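Local coordinates for protein GENE 22 product (Bacillus phage spp1, PDB 2XC8) that is of unknown function but resembles in fold a domain of the receptor-binding protein of lactococcal phage p2, at residues A9-T14 with E37-E42; S15-T20 with Y97-T102; L60-N65 with K69-S74; C76-Y79 with Y85-Y88. All coordinates share one frame; numbering follows the deposited sequence.

Contact 1: residues A9-T14 with E37-E42; sequences AVWYLT and EVFPVE
The rings of W11 and F39 meet at a slant. CZ3, on the six-membered half of the indole, lies 3.8 Å from F39 CE2. CH2 of W11 is next, 3.9 Å from the same CE2. Neither ring stacks on the other; the contact runs from these two indole atoms to the single carbon CE2. In both residues CG lies beside the backbone N, with chi1 -71° at W11 and -50° at F39, and the ring ends come nearer to the other segment than the directions of the CB atoms suggest. Elsewhere, M64 touches both rings, and W11 also packs on L31 and K33.

The two segments are not paired with each other. Strand 23-33 runs between them in an antiparallel sheet. It bonds to Y12 and T14 on one flank and to F39 on the other. The contact is therefore made by side chains that reach across an intervening strand, on the face turned to the second sheet of a beta sandwich.

L13 and V41 make the other half. Their CA atoms are 8.5 Å apart, the nearest CA pair of the two segments. L13 CD1 lies 3.7 Å from V41 CG2 and 4.1 Å from V41 CG1, so one methyl faces both branches of the valine. The two side chains meet at about a right angle. W73 of the opposing sheet touches both residues, and L62 packs on V41.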
loop_
_atom_site.group_PDB
_atom_site.type_symbol
_atom_site.label_atom_id
_atom_site.label_comp_id
_atom_site.label_asym_id
_atom_site.label_seq_id
_atom_site.Cartn_x
_atom_site.Cartn_y
_atom_site.Cartn_z
ATOM N N ALA B 9 -12.467 1.488 -10.271
ATOM C CA ALA B 9 -12.458 1.696 -11.718
ATOM C C ALA B 9 -12.846 0.427 -12.471
ATOM O O ALA B 9 -12.768 -0.677 -11.926
ATOM C CB ALA B 9 -11.086 2.190 -12.172
ATOM N N VAL B 10 -13.269 0.600 -13.724
ATOM C CA VAL B 10 -13.583 -0.520 -14.614
ATOM C C VAL B 10 -12.319 -1.349 -14.850
ATOM O O VAL B 10 -12.331 -2.573 -14.706
ATOM C CB VAL B 10 -14.179 -0.032 -15.964
ATOM C CG1 VAL B 10 -14.479 -1.210 -16.889
ATOM C CG2 VAL B 10 -15.443 0.791 -15.730
ATOM N N TRP B 11 -11.234 -0.662 -15.203
ATOM C CA TRP B 11 -9.920 -1.279 -15.329
ATOM C C TRP B 11 -9.204 -1.246 -13.985
ATOM O O TRP B 11 -8.914 -0.171 -13.454
ATOM C CB TRP B 11 -9.080 -0.557 -16.383
ATOM C CG TRP B 11 -9.536 -0.774 -17.791
ATOM C CD1 TRP B 11 -10.448 -0.030 -18.480
ATOM C CD2 TRP B 11 -9.090 -1.798 -18.690
ATOM N NE1 TRP B 11 -10.604 -0.528 -19.752
ATOM C CE2 TRP B 11 -9.782 -1.613 -19.908
ATOM C CE3 TRP B 11 -8.176 -2.854 -18.585
ATOM C CZ2 TRP B 11 -9.587 -2.444 -21.015
ATOM C CZ3 TRP B 11 -7.986 -3.682 -19.684
ATOM C CH2 TRP B 11 -8.690 -3.472 -20.884
ATOM N N TYR B 12 -8.929 -2.426 -13.436
ATOM C CA TYR B 12 -8.224 -2.527 -12.160
ATOM C C TYR B 12 -7.130 -3.591 -12.162
ATOM O O TYR B 12 -7.201 -4.577 -12.900
ATOM C CB TYR B 12 -9.204 -2.727 -10.993
ATOM C CG TYR B 12 -10.017 -4.006 -11.021
ATOM C CD1 TYR B 12 -9.605 -5.131 -10.306
ATOM C CD2 TYR B 12 -11.212 -4.080 -11.734
ATOM C CE1 TYR B 12 -10.353 -6.305 -10.317
ATOM C CE2 TYR B 12 -11.968 -5.248 -11.752
ATOM C CZ TYR B 12 -11.534 -6.355 -11.039
ATOM O OH TYR B 12 -12.277 -7.514 -11.056
ATOM N N LEU B 13 -6.121 -3.369 -11.322
ATOM C CA LEU B 13 -4.937 -4.216 -11.262
ATOM C C LEU B 13 -4.788 -4.842 -9.876
ATOM O O LEU B 13 -4.796 -4.137 -8.864
ATOM C CB LEU B 13 -3.696 -3.391 -11.624
ATOM C CG LEU B 13 -2.324 -4.063 -11.726
ATOM C CD1 LEU B 13 -2.260 -5.038 -12.893
ATOM C CD2 LEU B 13 -1.229 -3.013 -11.849
ATOM N N THR B 14 -4.653 -6.167 -9.842
ATOM C CA THR B 14 -4.542 -6.910 -8.583
ATOM C C THR B 14 -3.094 -7.033 -8.103
ATOM O O THR B 14 -2.832 -7.590 -7.032
ATOM C CB THR B 14 -5.181 -8.317 -8.683
ATOM O OG1 THR B 14 -4.541 -9.066 -9.724
ATOM C CG2 THR B 14 -6.676 -8.216 -8.971
ATOM N N GLU B 37 -13.022 -9.456 -19.185
ATOM C CA GLU B 37 -11.740 -10.091 -19.517
ATOM C C GLU B 37 -10.603 -9.710 -18.567
ATOM O O GLU B 37 -10.517 -8.569 -18.105
ATOM C CB GLU B 37 -11.339 -9.814 -20.975
ATOM C CG GLU B 37 -10.216 -10.722 -21.495
ATOM C CD GLU B 37 -10.069 -10.721 -23.010
ATOM O OE1 GLU B 37 -9.198 -11.460 -23.516
ATOM O OE2 GLU B 37 -10.815 -9.990 -23.698
ATOM N N VAL B 38 -9.698 -10.642 -18.352
ATOM C CA VAL B 38 -8.548 -10.538 -17.495
ATOM C C VAL B 38 -7.259 -10.815 -18.272
ATOM O O VAL B 38 -7.223 -11.662 -19.070
ATOM C CB VAL B 38 -8.658 -11.557 -16.380
ATOM C CG1 VAL B 38 -7.556 -11.460 -15.427
ATOM C CG2 VAL B 38 -9.983 -11.516 -15.766
ATOM N N PHE B 39 -6.201 -10.068 -17.985
ATOM C CA PHE B 39 -4.927 -10.196 -18.690
ATOM C C PHE B 39 -3.788 -10.361 -17.679
ATOM O O PHE B 39 -3.795 -9.699 -16.638
ATOM C CB PHE B 39 -4.674 -8.947 -19.548
ATOM C CG PHE B 39 -5.837 -8.552 -20.424
ATOM C CD1 PHE B 39 -5.950 -9.051 -21.718
ATOM C CD2 PHE B 39 -6.813 -7.669 -19.961
ATOM C CE1 PHE B 39 -7.019 -8.687 -22.534
ATOM C CE2 PHE B 39 -7.889 -7.302 -20.770
ATOM C CZ PHE B 39 -7.989 -7.811 -22.060
ATOM N N PRO B 40 -2.806 -11.240 -17.974
ATOM C CA PRO B 40 -1.688 -11.409 -17.042
ATOM C C PRO B 40 -0.706 -10.235 -17.074
ATOM O O PRO B 40 -0.379 -9.725 -18.150
ATOM C CB PRO B 40 -1.011 -12.695 -17.530
ATOM C CG PRO B 40 -1.350 -12.778 -18.973
ATOM C CD PRO B 40 -2.704 -12.147 -19.135
ATOM N N VAL B 41 -0.259 -9.814 -15.895
ATOM C CA VAL B 41 0.702 -8.719 -15.768
ATOM C C VAL B 41 1.939 -9.207 -15.017
ATOM O O VAL B 41 1.840 -9.710 -13.895
ATOM C CB VAL B 41 0.080 -7.484 -15.063
ATOM C CG1 VAL B 41 1.119 -6.391 -14.859
ATOM C CG2 VAL B 41 -1.096 -6.943 -15.866
ATOM N N GLU B 42 3.085 -9.055 -15.639
ATOM C CA GLU B 42 4.347 -9.454 -15.048
ATOM C C GLU B 42 4.850 -8.546 -13.925
ATOM O O GLU B 42 4.525 -7.388 -13.838
ATOM C CB GLU B 42 5.408 -9.680 -16.127
ATOM C CG GLU B 42 5.904 -8.405 -16.798
ATOM C CD GLU B 42 6.596 -8.600 -18.145
ATOM O OE1 GLU B 42 7.719 -9.100 -18.142
ATOM O OE2 GLU B 42 6.037 -8.245 -19.190
#

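Contact 2: residues S15-T20 with Y97-T102; sequences SEIKET and YPVSVT
I17 carries this contact alone on its side, against P98 and V99. All of the touching is apolar, and it is small: the two segments bury 100 Å² between them. The end of the longer isoleucine branch, CD1, reaches P98 CB at 3.9 Å, with the two side chains at about a right angle. The shorter branch, CG2, meets V99 CG2, also at 3.9 Å. Here the side chains pass each other in opposite directions. With chi1 at -50°, CG1 lies beside the backbone N of I17 and CG2 lies anti to it. The fork of the side chain thus serves two partners. P98 and V99 are consecutive, yet both start toward I17. P98 is not fully extended, with psi at -16°, and this kink turns two successive residues to the same side.

Polar groups lie off this apolar patch. K18 and E16 form a long ion pair within their own segment, NZ to OE1 at 3.8 Å. E19 is bound to R109 by a salt bridge. S15 OG bonds to the backbone of S27.

The nearest CA pair, I17 and P98, is 8.4 Å apart, a spacing of facing sheets and not of paired strands. Strand 17-19 belongs to the antiparallel sheet, on the edge of strand 23-33. Strand 93-103 is inside the five-stranded sheet, between 56-64 and 109-117. I113 and L115 of strand 109-117 and V26 of strand 23-33 also pack on I17, within the core between the sheets.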
loop_
_atom_site.group_PDB
_atom_site.type_symbol
_atom_site.label_atom_id
_atom_site.label_comp_id
_atom_site.label_asym_id
_atom_site.label_seq_id
_atom_site.Cartn_x
_atom_site.Cartn_y
_atom_site.Cartn_z
ATOM N N SER B 15 -2.165 -6.511 -8.903
ATOM C CA SER B 15 -0.751 -6.462 -8.542
ATOM C C SER B 15 -0.529 -5.637 -7.281
ATOM O O SER B 15 -1.049 -4.527 -7.145
ATOM C CB SER B 15 0.079 -5.871 -9.682
ATOM O OG SER B 15 0.067 -6.712 -10.824
ATOM N N GLU B 16 0.176 -6.189 -6.351
ATOM C CA GLU B 16 0.607 -5.495 -5.184
ATOM C C GLU B 16 1.704 -4.512 -5.554
ATOM O O GLU B 16 2.662 -4.886 -6.134
ATOM C CB GLU B 16 1.171 -6.528 -4.255
ATOM C CG GLU B 16 1.202 -6.196 -2.859
ATOM C CD GLU B 16 1.661 -7.372 -2.034
ATOM O OE1 GLU B 16 2.831 -7.409 -1.726
ATOM O OE2 GLU B 16 0.870 -8.257 -1.684
ATOM N N ILE B 17 1.518 -3.255 -5.226
ATOM C CA ILE B 17 2.517 -2.213 -5.481
ATOM C C ILE B 17 2.960 -1.579 -4.164
ATOM O O ILE B 17 2.134 -1.046 -3.417
ATOM C CB ILE B 17 1.998 -1.113 -6.451
ATOM C CG1 ILE B 17 1.379 -1.738 -7.707
ATOM C CG2 ILE B 17 3.130 -0.153 -6.825
ATOM C CD1 ILE B 17 0.464 -0.808 -8.490
ATOM N N LYS B 18 4.244 -1.640 -3.903
ATOM C CA LYS B 18 4.812 -1.087 -2.682
ATOM C C LYS B 18 6.168 -0.383 -2.751
ATOM O O LYS B 18 7.012 -0.702 -3.544
ATOM C CB LYS B 18 4.827 -2.135 -1.562
ATOM C CG LYS B 18 5.841 -3.181 -1.712
ATOM C CD LYS B 18 5.906 -3.990 -0.512
ATOM C CE LYS B 18 5.307 -5.314 -0.739
ATOM N NZ LYS B 18 6.244 -6.382 -0.360
ATOM N N GLU B 19 6.342 0.592 -1.878
ATOM C CA GLU B 19 7.615 1.286 -1.746
ATOM C C GLU B 19 8.552 0.471 -0.860
ATOM O O GLU B 19 8.181 0.056 0.242
ATOM C CB GLU B 19 7.405 2.681 -1.146
ATOM C CG GLU B 19 8.684 3.506 -0.991
ATOM C CD GLU B 19 8.532 4.687 -0.040
ATOM O OE1 GLU B 19 7.411 4.935 0.454
ATOM O OE2 GLU B 19 9.546 5.373 0.212
ATOM N N THR B 20 9.763 0.240 -1.359
ATOM C CA THR B 20 10.823 -0.403 -0.588
ATOM C C THR B 20 11.851 0.668 -0.230
ATOM O O THR B 20 11.710 1.819 -0.649
ATOM C CB THR B 20 11.489 -1.552 -1.382
ATOM O OG1 THR B 20 12.071 -1.030 -2.584
ATOM C CG2 THR B 20 10.468 -2.627 -1.745
ATOM N N TYR B 97 -1.413 4.795 -14.985
ATOM C CA TYR B 97 -0.161 5.335 -14.469
ATOM C C TYR B 97 -0.112 5.039 -12.985
ATOM O O TYR B 97 -0.395 5.899 -12.202
ATOM C CB TYR B 97 0.070 6.852 -14.594
ATOM C CG TYR B 97 -0.399 7.552 -15.812
ATOM C CD1 TYR B 97 -1.721 7.900 -15.954
ATOM C CD2 TYR B 97 0.488 7.959 -16.786
ATOM C CE1 TYR B 97 -2.162 8.547 -17.056
ATOM C CE2 TYR B 97 0.068 8.625 -17.885
ATOM C CZ TYR B 97 -1.263 8.922 -18.024
ATOM O OH TYR B 97 -1.746 9.581 -19.116
ATOM N N PRO B 98 0.260 3.842 -12.588
ATOM C CA PRO B 98 0.103 3.556 -11.152
ATOM C C PRO B 98 1.174 4.142 -10.215
ATOM O O PRO B 98 0.945 4.202 -9.006
ATOM C CB PRO B 98 0.113 2.023 -11.095
ATOM C CG PRO B 98 0.896 1.605 -12.286
ATOM C CD PRO B 98 0.667 2.645 -13.351
ATOM N N VAL B 99 2.318 4.564 -10.753
ATOM C CA VAL B 99 3.391 5.141 -9.928
ATOM C C VAL B 99 3.925 6.452 -10.516
ATOM O O VAL B 99 4.281 6.515 -11.695
ATOM C CB VAL B 99 4.567 4.139 -9.694
ATOM C CG1 VAL B 99 5.633 4.746 -8.782
ATOM C CG2 VAL B 99 4.065 2.826 -9.103
ATOM N N SER B 100 3.968 7.490 -9.681
ATOM C CA SER B 100 4.513 8.795 -10.055
ATOM C C SER B 100 5.224 9.411 -8.850
ATOM O O SER B 100 4.574 9.869 -7.909
ATOM C CB SER B 100 3.395 9.719 -10.553
ATOM O OG SER B 100 3.900 11.000 -10.897
ATOM N N VAL B 101 6.557 9.407 -8.880
ATOM C CA VAL B 101 7.363 9.833 -7.730
ATOM C C VAL B 101 8.492 10.794 -8.117
ATOM O O VAL B 101 9.193 10.579 -9.107
ATOM C CB VAL B 101 7.962 8.612 -6.962
ATOM C CG1 VAL B 101 8.759 9.062 -5.739
ATOM C CG2 VAL B 101 6.867 7.637 -6.540
ATOM N N THR B 102 8.649 11.851 -7.322
ATOM C CA THR B 102 9.783 12.762 -7.436
ATOM C C THR B 102 10.798 12.452 -6.334
ATOM O O THR B 102 10.468 12.479 -5.145
ATOM C CB THR B 102 9.337 14.242 -7.367
ATOM O OG1 THR B 102 8.355 14.495 -8.382
ATOM C CG2 THR B 102 10.523 15.183 -7.574
#

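Contact 3: residues L60-N65 with K69-S74; sequences LYLHMN and KKVSWS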
loop_
_atom_site.group_PDB
_atom_site.type_symbol
_atom_site.label_atom_id
_atom_site.label_comp_id
_atom_site.label_asym_id
_atom_site.label_seq_id
_atom_site.Cartn_x
_atom_site.Cartn_y
_atom_site.Cartn_z
ATOM N N LEU B 60 5.746 5.374 -14.131
ATOM C CA LEU B 60 5.508 3.997 -14.548
ATOM C C LEU B 60 4.209 3.883 -15.344
ATOM O O LEU B 60 3.154 4.331 -14.892
ATOM C CB LEU B 60 5.486 3.068 -13.328
ATOM C CG LEU B 60 5.373 1.554 -13.536
ATOM C CD1 LEU B 60 6.618 0.976 -14.204
ATOM C CD2 LEU B 60 5.116 0.860 -12.208
ATOM N N TYR B 61 4.301 3.285 -16.529
ATOM C CA TYR B 61 3.154 3.140 -17.423
ATOM C C TYR B 61 2.766 1.679 -17.623
ATOM O O TYR B 61 3.628 0.820 -17.820
ATOM C CB TYR B 61 3.442 3.774 -18.790
ATOM C CG TYR B 61 3.970 5.193 -18.744
ATOM C CD1 TYR B 61 3.173 6.243 -18.284
ATOM C CD2 TYR B 61 5.260 5.488 -19.180
ATOM C CE1 TYR B 61 3.656 7.548 -18.246
ATOM C CE2 TYR B 61 5.751 6.791 -19.148
ATOM C CZ TYR B 61 4.943 7.814 -18.680
ATOM O OH TYR B 61 5.424 9.103 -18.646
ATOM N N LEU B 62 1.465 1.408 -17.565
ATOM C CA LEU B 62 0.927 0.104 -17.932
ATOM C C LEU B 62 0.115 0.261 -19.211
ATOM O O LEU B 62 -0.925 0.921 -19.221
ATOM C CB LEU B 62 0.070 -0.481 -16.802
ATOM C CG LEU B 62 -0.395 -1.937 -16.936
ATOM C CD1 LEU B 62 0.766 -2.911 -16.767
ATOM C CD2 LEU B 62 -1.497 -2.247 -15.937
ATOM N N HIS B 63 0.611 -0.338 -20.289
ATOM C CA HIS B 63 -0.006 -0.206 -21.607
ATOM C C HIS B 63 -0.228 -1.564 -22.263
ATOM O O HIS B 63 0.420 -2.551 -21.909
ATOM C CB HIS B 63 0.846 0.691 -22.508
ATOM C CG HIS B 63 2.301 0.342 -22.500
ATOM N ND1 HIS B 63 2.839 -0.624 -23.323
ATOM C CD2 HIS B 63 3.327 0.818 -21.758
ATOM C CE1 HIS B 63 4.135 -0.723 -23.093
ATOM N NE2 HIS B 63 4.457 0.141 -22.147
HETATM N N MSE B 64 -1.146 -1.600 -23.226
HETATM C CA MSE B 64 -1.524 -2.838 -23.896
HETATM C C MSE B 64 -1.523 -2.741 -25.419
HETATM O O MSE B 64 -1.955 -1.734 -25.985
HETATM C CB MSE B 64 -2.922 -3.272 -23.443
HETATM C CG MSE B 64 -3.381 -4.621 -23.988
HETATM SE SE MSE B 64 -5.305 -4.886 -23.832
HETATM C CE MSE B 64 -5.455 -4.823 -21.893
ATOM N N ASN B 65 -1.028 -3.790 -26.071
ATOM C CA ASN B 65 -1.075 -3.835 -27.526
ATOM C C ASN B 65 -2.468 -4.403 -27.764
ATOM O O ASN B 65 -2.739 -5.549 -27.408
ATOM C CB ASN B 65 0.007 -4.763 -28.092
ATOM C CG ASN B 65 -0.074 -4.919 -29.608
ATOM O OD1 ASN B 65 -1.114 -5.285 -30.161
ATOM N ND2 ASN B 65 1.039 -4.661 -30.284
ATOM N N LYS B 69 -3.023 -8.214 -27.421
ATOM C CA LYS B 69 -3.480 -8.175 -26.027
ATOM C C LYS B 69 -2.392 -8.259 -24.980
ATOM O O LYS B 69 -2.680 -8.410 -23.840
ATOM C CB LYS B 69 -4.528 -9.251 -25.696
ATOM C CG LYS B 69 -5.907 -9.147 -26.337
ATOM C CD LYS B 69 -6.873 -10.177 -25.666
ATOM C CE LYS B 69 -7.181 -11.404 -26.492
ATOM N NZ LYS B 69 -6.867 -12.741 -25.926
ATOM N N LYS B 70 -1.149 -8.168 -25.393
ATOM C CA LYS B 70 0.015 -8.160 -24.505
ATOM C C LYS B 70 0.060 -6.876 -23.678
ATOM O O LYS B 70 0.074 -5.772 -24.229
ATOM C CB LYS B 70 1.307 -8.313 -25.319
ATOM C CG LYS B 70 2.581 -8.412 -24.485
ATOM C CD LYS B 70 3.821 -8.207 -25.345
ATOM C CE LYS B 70 5.095 -8.375 -24.526
ATOM N NZ LYS B 70 6.315 -8.125 -25.347
ATOM N N VAL B 71 0.079 -7.036 -22.358
ATOM C CA VAL B 71 0.139 -5.911 -21.426
ATOM C C VAL B 71 1.566 -5.773 -20.890
ATOM O O VAL B 71 2.130 -6.734 -20.360
ATOM C CB VAL B 71 -0.865 -6.084 -20.258
ATOM C CG1 VAL B 71 -0.921 -4.831 -19.400
ATOM C CG2 VAL B 71 -2.252 -6.413 -20.788
ATOM N N SER B 72 2.142 -4.580 -21.033
ATOM C CA SER B 72 3.551 -4.351 -20.693
ATOM C C SER B 72 3.797 -3.117 -19.819
ATOM O O SER B 72 2.935 -2.242 -19.698
ATOM C CB SER B 72 4.394 -4.259 -21.970
ATOM O OG SER B 72 4.300 -5.450 -22.733
ATOM N N TRP B 73 4.987 -3.068 -19.218
ATOM C CA TRP B 73 5.423 -1.943 -18.394
ATOM C C TRP B 73 6.419 -1.049 -19.130
ATOM O O TRP B 73 7.268 -1.533 -19.883
ATOM C CB TRP B 73 6.086 -2.436 -17.106
ATOM C CG TRP B 73 5.184 -3.138 -16.136
ATOM C CD1 TRP B 73 5.172 -4.473 -15.854
ATOM C CD2 TRP B 73 4.184 -2.542 -15.300
ATOM N NE1 TRP B 73 4.223 -4.749 -14.900
ATOM C CE2 TRP B 73 3.600 -3.582 -14.541
ATOM C CE3 TRP B 73 3.718 -1.233 -15.120
ATOM C CZ2 TRP B 73 2.575 -3.354 -13.618
ATOM C CZ3 TRP B 73 2.697 -1.006 -14.200
ATOM C CH2 TRP B 73 2.137 -2.063 -13.461
ATOM N N SER B 74 6.305 0.254 -18.894
ATOM C CA SER B 74 7.279 1.234 -19.363
ATOM C C SER B 74 7.599 2.206 -18.237
ATOM O O SER B 74 6.719 2.569 -17.454
ATOM C CB SER B 74 6.745 2.000 -20.573
ATOM O OG SER B 74 6.874 1.236 -21.758
#
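S74 and H63 are joined by a short side-chain bond, NE2 to OG at 2.7 Å. The hydroxyl sits at the edge of the imidazole, near its plane. Either group could be the donor. The S72 carbonyl oxygen lies over the middle of one ring face, 3.6 Å above the plane. A chi1 of 48° places the ring there, with CG between the backbone N and the carbonyl carbon. The bonds from NE2 to S74 and from ND1 to E92 fix its rotation. The E92 carboxylate may raise the proton affinity of the imidazole.

The backbones form the antiparallel beta hairpin of strands 56-64 and 71-79. Y61 with S74 and H63 with S72 are hydrogen-bonded pairs. The bond from Y61 N to S74 O is 2.7 Å long and nearly straight at 170°. L62 with W73 and M64 with V71 are the non-hydrogen-bonded pairs. Near the turn, N65 N donates to K70 O at 2.9 Å.

W73 lies on the other face of the sheet from H63. L62 CD1 stands over its six-membered ring, 3.4 Å from the centroid and 3° off the normal, a close CH-pi contact. L60 CG approaches obliquely, 3.6 Å from W73 CE3. NE1 of the indole bonds to the carbonyl oxygen of E42, at the break within strand 37-47 of the other sheet.

Contact 4: residues C76-Y79 with Y85-Y88; sequences CKAY and YCDY
K77, whose backbone N is 3.6 Å from C86 SG, has two weak hydrogen bonds at its NZ. One goes to Y79 OH at 3.3 Å, the other to Y58 OH. The lysine side chain starts away from the segment 85-88, on the other side of its strand from the disulfide.

C76 and C86 are joined SG to SG at 2.0 Å. The chi3 of the disulfide is -85°, close to the relaxed right angle, with left-handed sense. C76 extends its sulfur anti to the backbone N, chi1 -176°. At C86 the sulfur lies beside the backbone N instead, chi1 -82°. The two CA atoms come to 5.9 Å. A78, two residues on from C76 and turned the same way, lays its CB 3.6 Å from C86 SG. The bridge is therefore flanked by a methyl group. C86 also packs on M59 and Y61. The bond ties a strand to an irregular segment that has no backbone pairing with it.

Strand 71-79 is an outermost strand of the five-stranded sheet within this chain. C76 and A78 bond through the backbone to M59 and E57 of its neighbour, strand 56-64. A strand of a second subunit runs parallel to C76 and Y85, so the sheet continues across the interface. Segment 85-88 follows the short strand 84-85 and leads toward strand 93-103, with the Y88 ring against H63 and Y61.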
loop_
_atom_site.group_PDB
_atom_site.type_symbol
_atom_site.label_atom_id
_atom_site.label_comp_id
_atom_site.label_asym_id
_atom_site.label_seq_id
_atom_site.Cartn_x
_atom_site.Cartn_y
_atom_site.Cartn_z
ATOM N N CYS B 76 9.430 5.980 -17.420
ATOM C CA CYS B 76 10.057 7.228 -17.820
ATOM C C CYS B 76 10.752 7.872 -16.628
ATOM O O CYS B 76 10.207 7.924 -15.522
ATOM C CB CYS B 76 9.037 8.188 -18.432
ATOM S SG CYS B 76 9.769 9.717 -19.053
ATOM N N LYS B 77 11.967 8.329 -16.846
ATOM C CA LYS B 77 12.729 9.082 -15.892
ATOM C C LYS B 77 13.054 10.478 -16.416
ATOM O O LYS B 77 13.505 10.672 -17.488
ATOM C CB LYS B 77 14.007 8.334 -15.586
ATOM C CG LYS B 77 14.692 8.678 -14.317
ATOM C CD LYS B 77 16.158 8.283 -14.341
ATOM C CE LYS B 77 16.944 8.927 -13.211
ATOM N NZ LYS B 77 18.078 8.131 -12.712
ATOM N N ALA B 78 12.803 11.469 -15.619
ATOM C CA ALA B 78 13.097 12.845 -16.007
ATOM C C ALA B 78 13.876 13.581 -14.927
ATOM O O ALA B 78 13.553 13.492 -13.743
ATOM C CB ALA B 78 11.814 13.593 -16.340
ATOM N N TYR B 79 14.904 14.308 -15.354
ATOM C CA TYR B 79 15.693 15.142 -14.460
ATOM C C TYR B 79 15.098 16.543 -14.459
ATOM O O TYR B 79 15.028 17.194 -15.506
ATOM C CB TYR B 79 17.157 15.172 -14.910
ATOM C CG TYR B 79 17.833 13.816 -14.903
ATOM C CD1 TYR B 79 18.620 13.414 -13.824
ATOM C CD2 TYR B 79 17.683 12.933 -15.975
ATOM C CE1 TYR B 79 19.242 12.169 -13.812
ATOM C CE2 TYR B 79 18.298 11.685 -15.972
ATOM C CZ TYR B 79 19.075 11.310 -14.888
ATOM O OH TYR B 79 19.688 10.079 -14.882
ATOM N N TYR B 85 10.265 16.681 -19.702
ATOM C CA TYR B 85 9.174 16.096 -18.925
ATOM C C TYR B 85 8.818 14.698 -19.417
ATOM O O TYR B 85 9.045 14.357 -20.581
ATOM C CB TYR B 85 7.932 16.995 -18.954
ATOM C CG TYR B 85 7.353 17.220 -20.334
ATOM C CD1 TYR B 85 6.455 16.310 -20.897
ATOM C CD2 TYR B 85 7.700 18.346 -21.076
ATOM C CE1 TYR B 85 5.924 16.514 -22.165
ATOM C CE2 TYR B 85 7.176 18.560 -22.346
ATOM C CZ TYR B 85 6.287 17.643 -22.881
ATOM O OH TYR B 85 5.765 17.854 -24.136
ATOM N N CYS B 86 8.245 13.905 -18.518
ATOM C CA CYS B 86 7.781 12.564 -18.842
ATOM C C CYS B 86 6.335 12.565 -19.321
ATOM O O CYS B 86 5.472 13.235 -18.745
ATOM C CB CYS B 86 7.946 11.634 -17.642
ATOM S SG CYS B 86 9.610 10.982 -17.475
ATOM N N ASP B 87 6.094 11.803 -20.382
ATOM C CA ASP B 87 4.793 11.700 -21.021
ATOM C C ASP B 87 4.819 10.408 -21.821
ATOM O O ASP B 87 5.765 10.165 -22.578
ATOM C CB ASP B 87 4.569 12.901 -21.952
ATOM C CG ASP B 87 3.151 12.977 -22.495
ATOM O OD1 ASP B 87 2.192 12.741 -21.729
ATOM O OD2 ASP B 87 2.994 13.294 -23.694
ATOM N N TYR B 88 3.801 9.570 -21.647
ATOM C CA TYR B 88 3.718 8.335 -22.419
ATOM C C TYR B 88 3.372 8.649 -23.877
ATOM O O TYR B 88 2.418 9.381 -24.148
ATOM C CB TYR B 88 2.700 7.371 -21.811
ATOM C CG TYR B 88 2.515 6.131 -22.644
ATOM C CD1 TYR B 88 3.494 5.139 -22.679
ATOM C CD2 TYR B 88 1.372 5.959 -23.422
ATOM C CE1 TYR B 88 3.334 4.004 -23.455
ATOM C CE2 TYR B 88 1.201 4.827 -24.201
ATOM C CZ TYR B 88 2.186 3.853 -24.212
ATOM O OH TYR B 88 2.024 2.726 -24.982
#

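From the N terminus, 9-14 opens contact 1 and 15-20 opens contact 2 directly after it. Contact 1 closes first, at 37-42, so the two loops cross. Contact 2 stays open until 97-102 and encloses contacts 3 and 4, which follow each other in series. Contact 3 closes a tight hairpin, 60-65 with 69-74. Contact 4 closes a short loop further along the same strand, 76-79 with 85-88. Contact 1 spans the antiparallel sheet, contact 3 forms the outermost hairpin of the five-stranded sheet within this chain, and contact 2 joins the two sheets. F39 of contact 1 packs on K69 of contact 3. Contact 4 lies on the far side of the chain's centre from contact 1.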